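PDB 4O1J: carbonic anhydrase from Sordaria macrospora, which probably catalyses the reversible hydration of carbon dioxide to hydrogencarbonate and a proton, using one zinc ion in each subunit. Local coordinates for residues D58-E63 with H112-G117; F75-I80 with T92-Y97; N82-T87 with K172-N177; I107-H112 with L165-G170; A119-D124 with L136-V141. All coordinates share one frame; numbering follows the deposited sequence.

Contact 1: D58-E63 with H112-G117; sequences DSRCPE and HSACGG. With ZN (zinc ion), chain C.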
# COMPACT_ATOMS: atom_id res chain seq x y z
N ASP A 58 3.86 17.91 7.93
CA ASP A 58 4.56 18.96 8.66
C ASP A 58 3.63 19.77 9.56
O ASP A 58 2.55 20.20 9.13
CB ASP A 58 5.26 19.89 7.66
CG ASP A 58 6.41 20.67 8.27
OD1 ASP A 58 6.15 21.63 9.02
OD2 ASP A 58 7.58 20.32 7.97
N SER A 59 4.05 19.98 10.80
CA SER A 59 3.21 20.67 11.78
C SER A 59 3.01 22.14 11.40
O SER A 59 2.06 22.79 11.84
CB SER A 59 3.81 20.57 13.19
OG SER A 59 5.13 21.09 13.26
N ARG A 60 3.90 22.64 10.55
CA ARG A 60 3.87 24.04 10.18
C ARG A 60 2.99 24.29 8.96
O ARG A 60 2.89 25.42 8.47
CB ARG A 60 5.30 24.52 9.92
CG ARG A 60 6.24 24.22 11.08
CD ARG A 60 7.68 24.44 10.69
NE ARG A 60 8.17 23.39 9.81
CZ ARG A 60 9.37 23.40 9.22
NH1 ARG A 60 10.20 24.42 9.41
NH2 ARG A 60 9.72 22.39 8.43
N CYS A 61 2.31 23.25 8.48
CA CYS A 61 1.49 23.39 7.28
C CYS A 61 0.01 23.02 7.42
O CYS A 61 -0.49 22.25 6.60
CB CYS A 61 2.09 22.54 6.16
SG CYS A 61 3.79 22.96 5.71
N PRO A 62 -0.70 23.57 8.42
CA PRO A 62 -2.14 23.26 8.49
C PRO A 62 -2.95 24.05 7.46
O PRO A 62 -3.12 25.25 7.60
CB PRO A 62 -2.52 23.66 9.91
CG PRO A 62 -1.56 24.74 10.26
CD PRO A 62 -0.28 24.41 9.55
N GLU A 63 -3.46 23.35 6.45
CA GLU A 63 -4.10 23.97 5.29
C GLU A 63 -5.17 25.01 5.64
O GLU A 63 -5.25 26.06 5.01
CB GLU A 63 -4.71 22.89 4.38
CG GLU A 63 -5.97 22.22 4.91
CD GLU A 63 -5.77 21.59 6.27
OE1 GLU A 63 -4.72 20.95 6.47
OE2 GLU A 63 -6.64 21.79 7.15
N HIS A 112 6.36 22.47 0.37
CA HIS A 112 6.82 23.56 1.22
C HIS A 112 8.33 23.53 1.48
O HIS A 112 9.00 22.53 1.23
CB HIS A 112 6.10 23.53 2.57
CG HIS A 112 6.57 22.45 3.48
ND1 HIS A 112 7.59 22.64 4.40
CD2 HIS A 112 6.17 21.17 3.63
CE1 HIS A 112 7.79 21.52 5.07
NE2 HIS A 112 6.94 20.61 4.62
N SER A 113 8.83 24.65 1.99
CA SER A 113 10.23 24.81 2.35
C SER A 113 10.56 24.15 3.68
O SER A 113 9.69 23.98 4.53
CB SER A 113 10.58 26.30 2.39
OG SER A 113 9.67 27.03 3.20
N ALA A 114 11.83 23.79 3.86
CA ALA A 114 12.32 23.10 5.06
C ALA A 114 11.60 21.76 5.26
O ALA A 114 11.29 21.37 6.39
CB ALA A 114 12.17 23.97 6.30
N CYS A 115 11.33 21.07 4.15
CA CYS A 115 10.70 19.76 4.21
C CYS A 115 11.72 18.70 4.63
O CYS A 115 12.76 18.52 3.99
CB CYS A 115 10.10 19.41 2.85
SG CYS A 115 8.97 17.99 2.87
N GLY A 116 11.39 18.00 5.71
CA GLY A 116 12.27 16.99 6.26
C GLY A 116 12.42 15.79 5.35
O GLY A 116 13.50 15.21 5.27
N GLY A 117 11.34 15.43 4.66
CA GLY A 117 11.36 14.31 3.74
C GLY A 117 12.23 14.62 2.55
O GLY A 117 12.97 13.75 2.07
ZN ZN C . 7.57 18.42 4.71
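Asp-58 and Cys-61 both pack against the ring of His-112, a zinc ligand. His-112 NE2 lies 2.3 Å from the zinc and Cys-115 SG lies 2.4 Å from it; Cys-56 completes the protein ligands. Cys-61 SG sits over one face of the imidazole, 3.8 Å from the ring centroid. Cys-115 CB covers the opposite face, so the ring is held between two cysteines. Asp-58 OD2 reaches His-112 CE1 at 3.1 Å, with carboxylate and ring planes turned 69° apart. This is a contact and not a hydrogen bond.

Asp-58 is itself held by Arg-60, which approaches side-on. Arg-60 NE binds Asp-58 OD1 on its syn lone pair at 2.8 Å. The bond from Arg-60 NH2 to Asp-58 OD2 is 3.0 Å long and nearly straight. The backbone N of Arg-60 takes the anti lone pair of OD1, which closes an Asx turn. Arg-60 bends at chi3 (-74°), and its NH2 also donates to Ala-114 O at 2.8 Å from above the carbonyl plane. That bond ties the turn 58-61 to the loop leading into helix 116-122. Arg-60 NH1 bonds Leu-43 O of the second subunit. Asp-58 OD2 stays 3.8 Å from the zinc ion, beyond bonding distance. A carboxylate turned to arginine beside a Cys-His-Cys zinc site is the Asp-Arg dyad of the open beta-class carbonic anhydrase active site.

Contact 2: F75-I80 with T92-Y97; sequences FVHRNI and TAVIEY
Phe-75 opens the contact, its ring reaching Val-94 and Tyr-97 of the helix with neighbouring rim atoms. Its CG stands anti to the backbone N (chi1 -162°), which sends the ring out from the strand toward helix 89-100. Phe-75 CE2 meets Val-94 CG1 at 3.8 Å. Phe-75 CZ meets Tyr-97 CD2, also at 3.8 Å, and the two side chains cross at about a right angle. Val-94 O lies in the plane of the Phe-75 ring, at its edge. Gln-47, Pro-49 and Leu-102 pack on the same phenyl group.

Val-76 points away from the helix, and its backbone bonds to the second subunit. His-77 turns back toward the helix. His-77 CB sits 3.7 Å from Val-94 CG1, and His-77 ND1 lies 3.9 Å from Val-94 CG2. Val-94 CG1 thus touches both Phe-75 and His-77, while CG2 meets His-77 at CB and ND1, obliquely to the ring. The polar end of His-77 faces a subunit interface, where ND1 bonds Arg-78 O of the second subunit. Further on, Asn-79 packs on Thr-91 of the same helix.

The strand and helix segments run antiparallel at 168°, their axes 8.9 Å apart. Strand 74-79 and helix 89-100 begin a beta-alpha-beta crossover that ends in strand 106-112, within the largely parallel sheet of the beta-carbonic anhydrase fold.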
# COMPACT_ATOMS: atom_id res chain seq x y z
N PHE A 75 -11.11 19.74 2.13
CA PHE A 75 -10.98 18.30 2.31
C PHE A 75 -9.50 17.91 2.15
O PHE A 75 -8.92 18.22 1.12
CB PHE A 75 -11.84 17.58 1.27
CG PHE A 75 -12.15 16.15 1.59
CD1 PHE A 75 -13.02 15.81 2.62
CD2 PHE A 75 -11.60 15.13 0.82
CE1 PHE A 75 -13.32 14.49 2.89
CE2 PHE A 75 -11.90 13.80 1.09
CZ PHE A 75 -12.76 13.48 2.13
N VAL A 76 -8.88 17.27 3.14
CA VAL A 76 -7.42 17.16 3.04
C VAL A 76 -6.82 15.76 3.27
O VAL A 76 -7.31 14.97 4.09
CB VAL A 76 -6.71 18.17 4.02
CG1 VAL A 76 -7.73 18.96 4.81
CG2 VAL A 76 -5.74 17.48 4.98
N HIS A 77 -5.77 15.48 2.51
CA HIS A 77 -4.89 14.36 2.75
C HIS A 77 -3.48 14.89 3.00
O HIS A 77 -2.99 15.76 2.28
CB HIS A 77 -4.90 13.39 1.57
CG HIS A 77 -3.89 12.29 1.67
ND1 HIS A 77 -3.94 11.31 2.64
CD2 HIS A 77 -2.80 12.00 0.91
CE1 HIS A 77 -2.93 10.48 2.49
NE2 HIS A 77 -2.22 10.87 1.44
N ARG A 78 -2.85 14.36 4.04
CA ARG A 78 -1.50 14.77 4.39
C ARG A 78 -0.63 13.57 4.70
O ARG A 78 -1.02 12.67 5.45
CB ARG A 78 -1.50 15.71 5.59
CG ARG A 78 -1.94 17.13 5.30
CD ARG A 78 -1.07 18.08 6.10
NE ARG A 78 -1.79 18.77 7.16
CZ ARG A 78 -1.19 19.39 8.18
NH1 ARG A 78 0.13 19.39 8.29
NH2 ARG A 78 -1.92 20.01 9.09
N ASN A 79 0.55 13.54 4.09
CA ASN A 79 1.52 12.50 4.39
C ASN A 79 2.93 13.06 4.42
O ASN A 79 3.13 14.26 4.30
CB ASN A 79 1.42 11.36 3.37
CG ASN A 79 1.65 11.82 1.95
OD1 ASN A 79 2.71 12.35 1.61
ND2 ASN A 79 0.65 11.60 1.09
N ILE A 80 3.91 12.18 4.60
CA ILE A 80 5.30 12.61 4.61
C ILE A 80 5.72 13.17 3.25
O ILE A 80 5.67 12.48 2.24
CB ILE A 80 6.23 11.46 5.00
CG1 ILE A 80 5.93 11.03 6.44
CG2 ILE A 80 7.69 11.90 4.89
CD1 ILE A 80 6.03 12.15 7.46
N THR A 92 -5.22 7.48 -2.92
CA THR A 92 -6.18 7.27 -3.99
C THR A 92 -7.60 7.22 -3.46
O THR A 92 -8.55 7.62 -4.15
CB THR A 92 -5.89 5.97 -4.75
OG1 THR A 92 -4.53 5.98 -5.21
CG2 THR A 92 -6.83 5.80 -5.95
N ALA A 93 -7.76 6.76 -2.22
CA ALA A 93 -9.07 6.75 -1.59
C ALA A 93 -9.57 8.18 -1.32
O ALA A 93 -10.73 8.50 -1.58
CB ALA A 93 -9.03 5.95 -0.30
N VAL A 94 -8.67 9.03 -0.83
CA VAL A 94 -9.03 10.41 -0.53
C VAL A 94 -9.38 11.14 -1.81
O VAL A 94 -10.37 11.87 -1.88
CB VAL A 94 -7.90 11.18 0.20
CG1 VAL A 94 -8.30 12.62 0.42
CG2 VAL A 94 -7.56 10.50 1.53
N ILE A 95 -8.57 10.92 -2.85
CA ILE A 95 -8.82 11.53 -4.15
C ILE A 95 -10.15 11.06 -4.73
O ILE A 95 -10.93 11.87 -5.23
CB ILE A 95 -7.70 11.21 -5.14
CG1 ILE A 95 -6.38 11.81 -4.66
CG2 ILE A 95 -8.05 11.74 -6.53
CD1 ILE A 95 -5.20 11.41 -5.52
N GLU A 96 -10.41 9.75 -4.67
CA GLU A 96 -11.66 9.23 -5.22
C GLU A 96 -12.87 9.80 -4.50
O GLU A 96 -13.84 10.19 -5.14
CB GLU A 96 -11.72 7.71 -5.14
CG GLU A 96 -11.54 7.02 -6.48
CD GLU A 96 -11.38 5.51 -6.34
OE1 GLU A 96 -10.57 4.92 -7.09
OE2 GLU A 96 -12.09 4.92 -5.49
N TYR A 97 -12.80 9.86 -3.17
CA TYR A 97 -13.93 10.36 -2.39
C TYR A 97 -14.14 11.85 -2.64
O TYR A 97 -15.28 12.32 -2.76
CB TYR A 97 -13.72 10.10 -0.90
CG TYR A 97 -15.01 10.19 -0.11
CD1 TYR A 97 -15.83 9.08 0.03
CD2 TYR A 97 -15.41 11.38 0.49
CE1 TYR A 97 -17.01 9.14 0.74
CE2 TYR A 97 -16.60 11.46 1.21
CZ TYR A 97 -17.39 10.33 1.33
OH TYR A 97 -18.58 10.38 2.04

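Contact 3: N82-T87 with K172-N177; sequences NIVSPT and KVLMNN
Val-84 meets Val-173 and Leu-174, neighbours near the end of helix 155-176. With its CG1 anti to the backbone N (chi1 -175°), Val-84 places that one methyl against both helix residues. Val-84 CG1 lies 3.6 Å from Leu-174 CD2 and 4.0 Å from Val-173 CG1.

The two valines slide past each other in opposite directions. The branch of Val-173 straddles the carbonyl of Val-84: its CG1 and its CG2 both lie 3.7 Å from Val-84 O. Val-173 CG1 also reaches Pro-86 CG at 3.9 Å, and the proline ring meets it at about a right angle. Leu-174 leaves the helix differently. Its CG is anti to the carbonyl carbon (chi1 -68°). A chi2 of 173° extends CD1, and it is the other methyl, CD2, that turns to Val-84. Leu-174 also packs on Ile-107 and Leu-109 of strand 106-112, while Val-84 rests on Ile-54.

Ser-85 turns the other way and bonds Thr-87 of the third subunit. Asn-177 caps the start of helix 178-187 through Ile-180 N. The contact is an apolar strip joining the loop between strand 74-79 and helix 89-100 to a helix packed on the mostly parallel sheet of the beta-carbonic anhydrase fold.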
# COMPACT_ATOMS: atom_id res chain seq x y z
N ASN A 82 4.35 15.24 1.27
CA ASN A 82 3.23 15.35 0.32
C ASN A 82 3.43 14.58 -0.98
O ASN A 82 3.29 15.13 -2.07
CB ASN A 82 2.92 16.82 -0.01
CG ASN A 82 4.16 17.62 -0.41
OD1 ASN A 82 4.85 18.18 0.45
ND2 ASN A 82 4.42 17.70 -1.71
N ILE A 83 3.74 13.30 -0.85
CA ILE A 83 4.05 12.47 -2.00
C ILE A 83 2.81 11.79 -2.56
O ILE A 83 2.07 11.13 -1.84
CB ILE A 83 5.09 11.41 -1.64
CG1 ILE A 83 6.46 12.07 -1.43
CG2 ILE A 83 5.17 10.33 -2.71
CD1 ILE A 83 7.57 11.11 -1.05
N VAL A 84 2.58 11.97 -3.86
CA VAL A 84 1.48 11.31 -4.53
C VAL A 84 2.00 10.15 -5.38
O VAL A 84 2.59 10.34 -6.44
CB VAL A 84 0.69 12.27 -5.43
CG1 VAL A 84 -0.53 11.55 -6.02
CG2 VAL A 84 0.27 13.51 -4.65
N SER A 85 1.76 8.94 -4.89
CA SER A 85 2.24 7.74 -5.55
C SER A 85 1.09 7.07 -6.30
O SER A 85 -0.03 6.99 -5.79
CB SER A 85 2.85 6.78 -4.52
OG SER A 85 3.26 5.57 -5.13
N PRO A 86 1.36 6.60 -7.52
CA PRO A 86 0.35 5.98 -8.39
C PRO A 86 -0.44 4.83 -7.76
O PRO A 86 -1.67 4.82 -7.88
CB PRO A 86 1.18 5.47 -9.57
CG PRO A 86 2.31 6.45 -9.65
CD PRO A 86 2.64 6.77 -8.22
N THR A 87 0.22 3.90 -7.08
CA THR A 87 -0.48 2.73 -6.56
C THR A 87 -0.84 2.83 -5.08
O THR A 87 -1.39 1.89 -4.51
CB THR A 87 0.33 1.42 -6.74
OG1 THR A 87 1.53 1.48 -5.97
CG2 THR A 87 0.67 1.17 -8.21
N LYS A 172 2.09 15.56 -12.10
CA LYS A 172 2.03 14.64 -13.25
C LYS A 172 1.23 13.37 -12.93
O LYS A 172 0.34 12.95 -13.70
CB LYS A 172 3.44 14.27 -13.73
CG LYS A 172 4.19 15.45 -14.33
CD LYS A 172 5.62 15.09 -14.68
CE LYS A 172 6.42 16.32 -15.05
NZ LYS A 172 7.86 16.01 -15.27
N VAL A 173 1.51 12.79 -11.76
CA VAL A 173 0.79 11.60 -11.31
C VAL A 173 -0.72 11.86 -11.16
O VAL A 173 -1.55 11.07 -11.62
CB VAL A 173 1.34 11.07 -9.98
CG1 VAL A 173 0.50 9.90 -9.47
CG2 VAL A 173 2.79 10.64 -10.14
N LEU A 174 -1.07 12.98 -10.51
CA LEU A 174 -2.47 13.38 -10.36
C LEU A 174 -3.18 13.55 -11.71
O LEU A 174 -4.37 13.22 -11.87
CB LEU A 174 -2.57 14.69 -9.56
CG LEU A 174 -2.17 14.68 -8.09
CD1 LEU A 174 -2.16 16.08 -7.51
CD2 LEU A 174 -3.11 13.79 -7.30
N MET A 175 -2.44 14.09 -12.67
CA MET A 175 -2.97 14.36 -14.00
C MET A 175 -3.11 13.07 -14.79
O MET A 175 -3.80 13.04 -15.81
CB MET A 175 -2.08 15.35 -14.75
CG MET A 175 -1.95 16.72 -14.09
SD MET A 175 -3.38 17.79 -14.31
CE MET A 175 -3.14 18.33 -16.01
N ASN A 176 -2.46 12.01 -14.33
CA ASN A 176 -2.65 10.71 -14.98
C ASN A 176 -3.64 9.81 -14.24
O ASN A 176 -4.01 8.74 -14.74
CB ASN A 176 -1.31 10.01 -15.13
CG ASN A 176 -0.42 10.67 -16.16
OD1 ASN A 176 -0.92 11.31 -17.10
ND2 ASN A 176 0.89 10.57 -15.97
N ASN A 177 -4.08 10.25 -13.07
CA ASN A 177 -5.14 9.58 -12.34
C ASN A 177 -6.44 9.58 -13.15
O ASN A 177 -6.84 10.62 -13.66
CB ASN A 177 -5.36 10.26 -10.99
CG ASN A 177 -6.41 9.57 -10.15
OD1 ASN A 177 -7.61 9.64 -10.44
ND2 ASN A 177 -5.97 8.94 -9.07

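Contact 4: I107-H112 with L165-G170; sequences IVLCGH and LNVEAG. With ZN (zinc ion), chain C.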
# COMPACT_ATOMS: atom_id res chain seq x y z
N ILE A 107 -8.00 20.75 -6.94
CA ILE A 107 -7.05 19.89 -6.26
C ILE A 107 -5.73 20.61 -6.14
O ILE A 107 -5.12 20.97 -7.13
CB ILE A 107 -6.85 18.53 -7.00
CG1 ILE A 107 -8.15 17.72 -6.98
CG2 ILE A 107 -5.72 17.73 -6.37
CD1 ILE A 107 -8.11 16.49 -7.81
N VAL A 108 -5.30 20.83 -4.90
CA VAL A 108 -4.11 21.60 -4.60
C VAL A 108 -3.00 20.72 -4.03
O VAL A 108 -3.09 20.26 -2.89
CB VAL A 108 -4.40 22.72 -3.59
CG1 VAL A 108 -3.15 23.54 -3.32
CG2 VAL A 108 -5.53 23.61 -4.09
N LEU A 109 -1.97 20.48 -4.83
CA LEU A 109 -0.82 19.75 -4.31
C LEU A 109 0.17 20.78 -3.79
O LEU A 109 0.75 21.55 -4.56
CB LEU A 109 -0.18 18.86 -5.37
CG LEU A 109 1.05 18.11 -4.87
CD1 LEU A 109 0.69 17.22 -3.68
CD2 LEU A 109 1.67 17.29 -5.98
N CYS A 110 0.36 20.79 -2.47
CA CYS A 110 1.18 21.82 -1.87
C CYS A 110 2.47 21.28 -1.29
O CYS A 110 2.45 20.52 -0.33
CB CYS A 110 0.41 22.54 -0.77
SG CYS A 110 1.35 23.85 0.04
N GLY A 111 3.59 21.73 -1.85
CA GLY A 111 4.88 21.44 -1.25
C GLY A 111 5.31 22.63 -0.43
O GLY A 111 4.69 23.68 -0.52
N HIS A 112 6.36 22.47 0.37
CA HIS A 112 6.82 23.56 1.22
C HIS A 112 8.33 23.53 1.48
O HIS A 112 9.00 22.53 1.23
CB HIS A 112 6.10 23.53 2.57
CG HIS A 112 6.57 22.45 3.48
ND1 HIS A 112 7.59 22.64 4.40
CD2 HIS A 112 6.17 21.17 3.63
CE1 HIS A 112 7.79 21.52 5.07
NE2 HIS A 112 6.94 20.61 4.62
N LEU A 165 10.38 20.17 -7.20
CA LEU A 165 10.40 19.16 -8.25
C LEU A 165 9.47 18.03 -7.84
O LEU A 165 8.81 17.41 -8.68
CB LEU A 165 11.82 18.63 -8.47
CG LEU A 165 12.86 19.59 -9.04
CD1 LEU A 165 14.24 18.96 -8.99
CD2 LEU A 165 12.50 19.99 -10.46
N ASN A 166 9.41 17.79 -6.53
CA ASN A 166 8.50 16.78 -6.00
C ASN A 166 7.04 17.16 -6.23
O ASN A 166 6.21 16.31 -6.60
CB ASN A 166 8.76 16.58 -4.51
CG ASN A 166 7.87 15.51 -3.91
OD1 ASN A 166 7.91 14.36 -4.33
ND2 ASN A 166 7.07 15.89 -2.92
N VAL A 167 6.72 18.44 -6.05
CA VAL A 167 5.37 18.90 -6.37
C VAL A 167 5.06 18.69 -7.84
O VAL A 167 3.96 18.24 -8.19
CB VAL A 167 5.18 20.39 -6.04
CG1 VAL A 167 3.80 20.87 -6.50
CG2 VAL A 167 5.35 20.62 -4.56
N GLU A 168 6.01 19.02 -8.71
CA GLU A 168 5.80 18.87 -10.15
C GLU A 168 5.52 17.40 -10.53
O GLU A 168 4.59 17.10 -11.33
CB GLU A 168 7.01 19.41 -10.91
CG GLU A 168 7.05 20.94 -10.96
CD GLU A 168 8.39 21.50 -11.42
OE1 GLU A 168 9.28 20.69 -11.78
OE2 GLU A 168 8.56 22.74 -11.43
N ALA A 169 6.29 16.49 -9.94
CA ALA A 169 6.12 15.07 -10.24
C ALA A 169 4.75 14.59 -9.75
O ALA A 169 4.03 13.85 -10.46
CB ALA A 169 7.24 14.26 -9.59
N GLY A 170 4.38 15.04 -8.56
CA GLY A 170 3.11 14.63 -7.98
C GLY A 170 1.96 15.13 -8.83
O GLY A 170 0.95 14.43 -9.00
ZN ZN C . 7.57 18.42 4.71
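Two glycines, Gly-111 on the strand and Gly-170 on the helix, each receive a methyl group of the facing segment against bare backbone. Val-167 CG2 lies 3.4 Å from Gly-111 N, and the same methyl is 3.4 Å from Gly-111 CA. From the other side, Leu-109 CD2 comes to 3.6 Å from Gly-170 C. Each segment thus offers a methyl to a glycine of the other. The main chains come close as a result: Gly-111 CA and Val-167 CA, the nearest such pair, are 5.7 Å apart.

Val-167 works with both branches. Its CG2, anti to the carbonyl carbon, is the methyl on Gly-111. Its CG1 faces back along the strand and lies 3.7 Å from Leu-109 O. Leu-109 has an extended chi1 (179°), which carries its tip across to the helix. There CD2 also touches Val-167 O, at 3.3 Å, and lies 4.2 Å from Val-167 CG1.

Strand 106-112 is an inner strand of the sheet, bonded to strands 51-56 and 190-197. The helix covers one face of it, with the segment axes 8.1 Å apart and running nearly antiparallel at 162°. This is the layered alpha/beta packing of the beta-carbonic anhydrase fold.

Cys-110 points to the other face of the sheet, where it packs on Trp-53, Val-194 and Phe-196. His-112 also turns away from the helix, and its imidazole goes to the zinc ion. Asn-166 extends beside the strand end toward Asn-82 and Leu-138, and the latter belongs to helix 136-144.

Contact 5: A119-D124 with L136-V141; sequences AGALSD and LPLKTV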
# COMPACT_ATOMS: atom_id res chain seq x y z
N ALA A 119 14.84 16.78 2.53
CA ALA A 119 16.20 16.71 3.05
C ALA A 119 16.66 15.26 3.20
O ALA A 119 17.82 14.94 2.92
CB ALA A 119 16.29 17.44 4.39
N GLY A 120 15.75 14.40 3.65
CA GLY A 120 16.03 12.99 3.80
C GLY A 120 16.36 12.37 2.46
O GLY A 120 17.26 11.54 2.35
N ALA A 121 15.63 12.79 1.42
CA ALA A 121 15.88 12.27 0.08
C ALA A 121 17.21 12.78 -0.46
O ALA A 121 17.86 12.10 -1.26
CB ALA A 121 14.74 12.67 -0.85
N LEU A 122 17.63 13.96 -0.01
CA LEU A 122 18.90 14.52 -0.46
C LEU A 122 20.12 13.89 0.21
O LEU A 122 21.20 13.82 -0.38
CB LEU A 122 18.91 16.04 -0.25
CG LEU A 122 18.10 16.85 -1.26
CD1 LEU A 122 18.03 18.31 -0.83
CD2 LEU A 122 18.71 16.73 -2.66
N SER A 123 19.96 13.41 1.44
CA SER A 123 21.06 12.73 2.11
C SER A 123 21.24 11.34 1.51
O SER A 123 20.36 10.84 0.80
CB SER A 123 20.83 12.64 3.62
OG SER A 123 19.80 11.73 3.92
N ASP A 124 22.39 10.73 1.76
CA ASP A 124 22.65 9.39 1.22
C ASP A 124 22.65 8.28 2.26
O ASP A 124 23.02 7.14 1.95
CB ASP A 124 23.95 9.39 0.45
CG ASP A 124 23.74 9.70 -1.01
OD1 ASP A 124 23.21 8.82 -1.73
OD2 ASP A 124 24.08 10.82 -1.44
N LEU A 136 11.11 6.83 -1.69
CA LEU A 136 11.75 6.37 -2.92
C LEU A 136 11.40 7.19 -4.17
O LEU A 136 12.30 7.49 -4.96
CB LEU A 136 11.44 4.90 -3.17
CG LEU A 136 12.45 4.30 -4.15
CD1 LEU A 136 13.86 4.44 -3.60
CD2 LEU A 136 12.14 2.84 -4.44
N PRO A 137 10.12 7.58 -4.36
CA PRO A 137 9.85 8.41 -5.54
C PRO A 137 10.44 9.83 -5.46
O PRO A 137 10.59 10.47 -6.51
CB PRO A 137 8.31 8.47 -5.58
CG PRO A 137 7.87 8.14 -4.21
CD PRO A 137 8.87 7.15 -3.70
N LEU A 138 10.76 10.30 -4.26
CA LEU A 138 11.46 11.57 -4.09
C LEU A 138 12.96 11.38 -4.35
O LEU A 138 13.63 12.25 -4.90
CB LEU A 138 11.23 12.15 -2.70
CG LEU A 138 10.69 13.58 -2.59
CD1 LEU A 138 10.74 14.07 -1.15
CD2 LEU A 138 11.47 14.52 -3.50
N LYS A 139 13.47 10.23 -3.92
CA LYS A 139 14.85 9.84 -4.20
C LYS A 139 15.03 9.66 -5.70
O LYS A 139 16.10 9.94 -6.25
CB LYS A 139 15.20 8.55 -3.45
CG LYS A 139 16.66 8.42 -3.04
CD LYS A 139 16.89 9.02 -1.66
CE LYS A 139 18.25 8.65 -1.06
NZ LYS A 139 19.39 8.78 -2.01
N THR A 140 13.97 9.22 -6.38
CA THR A 140 14.01 9.07 -7.83
C THR A 140 14.09 10.43 -8.52
O THR A 140 14.82 10.59 -9.49
CB THR A 140 12.77 8.31 -8.36
OG1 THR A 140 12.80 6.96 -7.87
CG2 THR A 140 12.77 8.27 -9.88
N VAL A 141 13.36 11.40 -7.99
CA VAL A 141 13.45 12.77 -8.49
C VAL A 141 14.85 13.34 -8.23
O VAL A 141 15.37 14.12 -9.03
CB VAL A 141 12.37 13.67 -7.84
CG1 VAL A 141 12.57 15.12 -8.21
CG2 VAL A 141 10.99 13.21 -8.28
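The last turn of helix 116-122 lies against the first turns of helix 136-144, where Ala-121 CA and Lys-139 CA are only 5.0 Å apart. Ala-121 points toward the other helix. Its small side chain permits this approach, with Ala-121 CB 4.0 Å from Leu-138 CB. Leu-138 also packs on Ala-81, Ile-83 and Asn-166.

Lys-139 covers the other part of the contact. Its chain is bent at chi2 (90°) and again at chi4 (45°), which lays it along the end of helix 116-122. Lys-139 CD rests 3.3 Å from Ala-121 O, and Lys-139 CE lies 3.6 Å from Ser-123 O. The ammonium group comes still further along. Lys-139 NZ is 3.6 Å from Ser-123 O and forms a long salt bridge of 3.8 Å with Asp-124 OD1. The two side chains cross at about a right angle. Lys-139 NZ has a closer polar partner in Tyr-143 OH, one turn on in its own helix, to which it is hydrogen-bonded.

Each segment also ties up a hydroxyl within itself. Ser-123 OG bonds Gly-120 O at 3.0 Å as the helix ends. Thr-140 OG1 and Thr-140 N reach Leu-136 O from opposite faces of its plane.

The contact thus has an apolar side and a polar side. The lysine lies near the carbonyl end of a helix and an exposed aspartate, so its positive charge is probably stabilised, though the long ion pair suggests a modest contribution.

In the fold
Contact 1 opens at 58-63, just after strand 51-56, and closes at 112-117, joining two sides of the zinc site. Contact 2 (75-80 with 92-97) is nested inside that loop and packs strand 74-79 on helix 89-100. Contact 3 starts at 82-87, inside contact 2, and closes last, at 172-177. It therefore crosses contacts 1 and 2. Contact 4 (107-112 with 165-170) is nested in contact 3 and crosses contact 1, sharing His-112 with it. Contact 5 (119-124 with 136-141) is innermost, within contact 4, and joins helices 116-122 and 136-144. Contacts 3 and 4 both use helix 155-176, which thereby joins the sheet to the 82-87 loop.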